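Local structure of ribose-phosphate pyrophosphokinase (Thermus thermophilus, 7PN0) at residues 66-69 and 70-74. The protein probably catalyses the transfer of the diphosphate group of ATP to ribose 5-phosphate, giving phosphoribosyl pyrophosphate (PRPP). Sequence-based numbering, arbitrary orientation.
Sequences LMEL and LMMVD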
loop_
_atom_site.group_PDB
_atom_site.type_symbol
_atom_site.label_atom_id
_atom_site.label_comp_id
_atom_site.label_asym_id
_atom_site.label_seq_id
_atom_site.Cartn_x
_atom_site.Cartn_y
_atom_site.Cartn_z
ATOM N N LEU A 66 -3.932 11.908 -20.901
ATOM C CA LEU A 66 -3.555 11.360 -19.567
ATOM C C LEU A 66 -4.622 10.350 -19.129
ATOM O O LEU A 66 -4.263 9.237 -18.760
ATOM C CB LEU A 66 -3.453 12.493 -18.529
ATOM C CG LEU A 66 -3.292 12.037 -17.082
ATOM C CD1 LEU A 66 -2.135 11.065 -16.938
ATOM C CD2 LEU A 66 -3.143 13.252 -16.137
ATOM N N MET A 67 -5.897 10.733 -19.162
ATOM C CA MET A 67 -6.980 9.833 -18.686
ATOM C C MET A 67 -7.050 8.598 -19.592
ATOM O O MET A 67 -7.203 7.487 -19.083
ATOM C CB MET A 67 -8.335 10.557 -18.691
ATOM C CG MET A 67 -9.454 9.697 -18.178
ATOM S SD MET A 67 -9.029 9.144 -16.501
ATOM C CE MET A 67 -10.599 8.521 -15.943
ATOM N N GLU A 68 -6.988 8.772 -20.922
ATOM C CA GLU A 68 -6.984 7.617 -21.856
ATOM C C GLU A 68 -5.866 6.652 -21.457
ATOM O O GLU A 68 -6.098 5.417 -21.469
ATOM C CB GLU A 68 -6.872 8.080 -23.313
ATOM C CG GLU A 68 -6.901 6.914 -24.294
ATOM C CD GLU A 68 -6.621 7.272 -25.738
ATOM O OE1 GLU A 68 -5.950 8.288 -25.976
ATOM O OE2 GLU A 68 -7.090 6.532 -26.613
ATOM N N LEU A 69 -4.652 7.150 -21.202
ATOM C CA LEU A 69 -3.508 6.295 -20.801
ATOM C C LEU A 69 -3.850 5.573 -19.486
ATOM O O LEU A 69 -3.624 4.319 -19.427
ATOM C CB LEU A 69 -2.232 7.145 -20.641
ATOM C CG LEU A 69 -0.950 6.412 -20.201
ATOM C CD1 LEU A 69 -0.580 5.247 -21.106
ATOM C CD2 LEU A 69 0.207 7.393 -20.116
ATOM N N LEU A 70 -4.283 6.302 -18.451
ATOM C CA LEU A 70 -4.647 5.692 -17.136
ATOM C C LEU A 70 -5.684 4.576 -17.369
ATOM O O LEU A 70 -5.524 3.442 -16.835
ATOM C CB LEU A 70 -5.174 6.787 -16.226
ATOM C CG LEU A 70 -4.150 7.824 -15.785
ATOM C CD1 LEU A 70 -4.788 8.859 -14.891
ATOM C CD2 LEU A 70 -2.989 7.150 -15.064
ATOM N N MET A 71 -6.730 4.862 -18.159
ATOM C CA MET A 71 -7.814 3.882 -18.438
ATOM C C MET A 71 -7.290 2.686 -19.273
ATOM O O MET A 71 -7.664 1.554 -18.978
ATOM C CB MET A 71 -8.944 4.582 -19.186
ATOM C CG MET A 71 -9.685 5.500 -18.350
ATOM S SD MET A 71 -10.947 6.369 -19.291
ATOM C CE MET A 71 -12.082 5.031 -19.611
ATOM N N MET A 72 -6.386 2.891 -20.238
ATOM C CA MET A 72 -5.825 1.757 -21.037
ATOM C C MET A 72 -4.914 0.888 -20.170
ATOM O O MET A 72 -4.956 -0.327 -20.293
ATOM C CB MET A 72 -5.079 2.287 -22.257
ATOM C CG MET A 72 -6.013 2.826 -23.289
ATOM S SD MET A 72 -5.157 3.326 -24.793
ATOM C CE MET A 72 -4.754 1.715 -25.431
ATOM N N VAL A 73 -4.159 1.489 -19.250
ATOM C CA VAL A 73 -3.303 0.731 -18.305
ATOM C C VAL A 73 -4.200 -0.074 -17.372
ATOM O O VAL A 73 -3.990 -1.350 -17.214
ATOM C CB VAL A 73 -2.400 1.708 -17.536
ATOM C CG1 VAL A 73 -1.874 1.052 -16.281
ATOM C CG2 VAL A 73 -1.294 2.212 -18.432
ATOM N N ASP A 74 -5.194 0.597 -16.807
ATOM C CA ASP A 74 -6.201 -0.051 -15.923
ATOM C C ASP A 74 -6.877 -1.265 -16.600
ATOM O O ASP A 74 -6.971 -2.369 -15.994
ATOM C CB ASP A 74 -7.205 0.970 -15.428
ATOM C CG ASP A 74 -8.225 0.337 -14.521
ATOM O OD1 ASP A 74 -7.825 -0.189 -13.420
ATOM O OD2 ASP A 74 -9.381 0.338 -14.931
#
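L66 and L70, M67 and M71, E68 and M72, and L69 and V73 are paired one helical turn apart. Four backbone hydrogen bonds of the i to i+4 kind join them. L70 N donates to L66 O, and M71 N to M67 O at 2.8 Å. M72 N donates to E68 O and V73 N to L69 O.

Apolar side-chain contacts follow the same spacing. L66 CD1 meets L70 CG at 4.0 Å. CG of M67 packs against M71 SD at 3.8 Å. The bend of the M67 chain at chi2 (57°) brings its CE to 4.0 Å from M71 CG. L69 CD1 meets V73 CG2 at 4.1 Å. E68 and M72 run side by side, and E68 CG is 4.0 Å from M72 SD. The buried E68 carboxylate is held by T31, Q56 and the backbone N of Q9.

All of this lies on helix 62-78, in the beta-alpha-beta unit between strands 51-55 and 83-88. L69, L70 and V73 pack on helix 107-118, M71 and M72 on strand 39-43, and L66 on M67 of a second subunit.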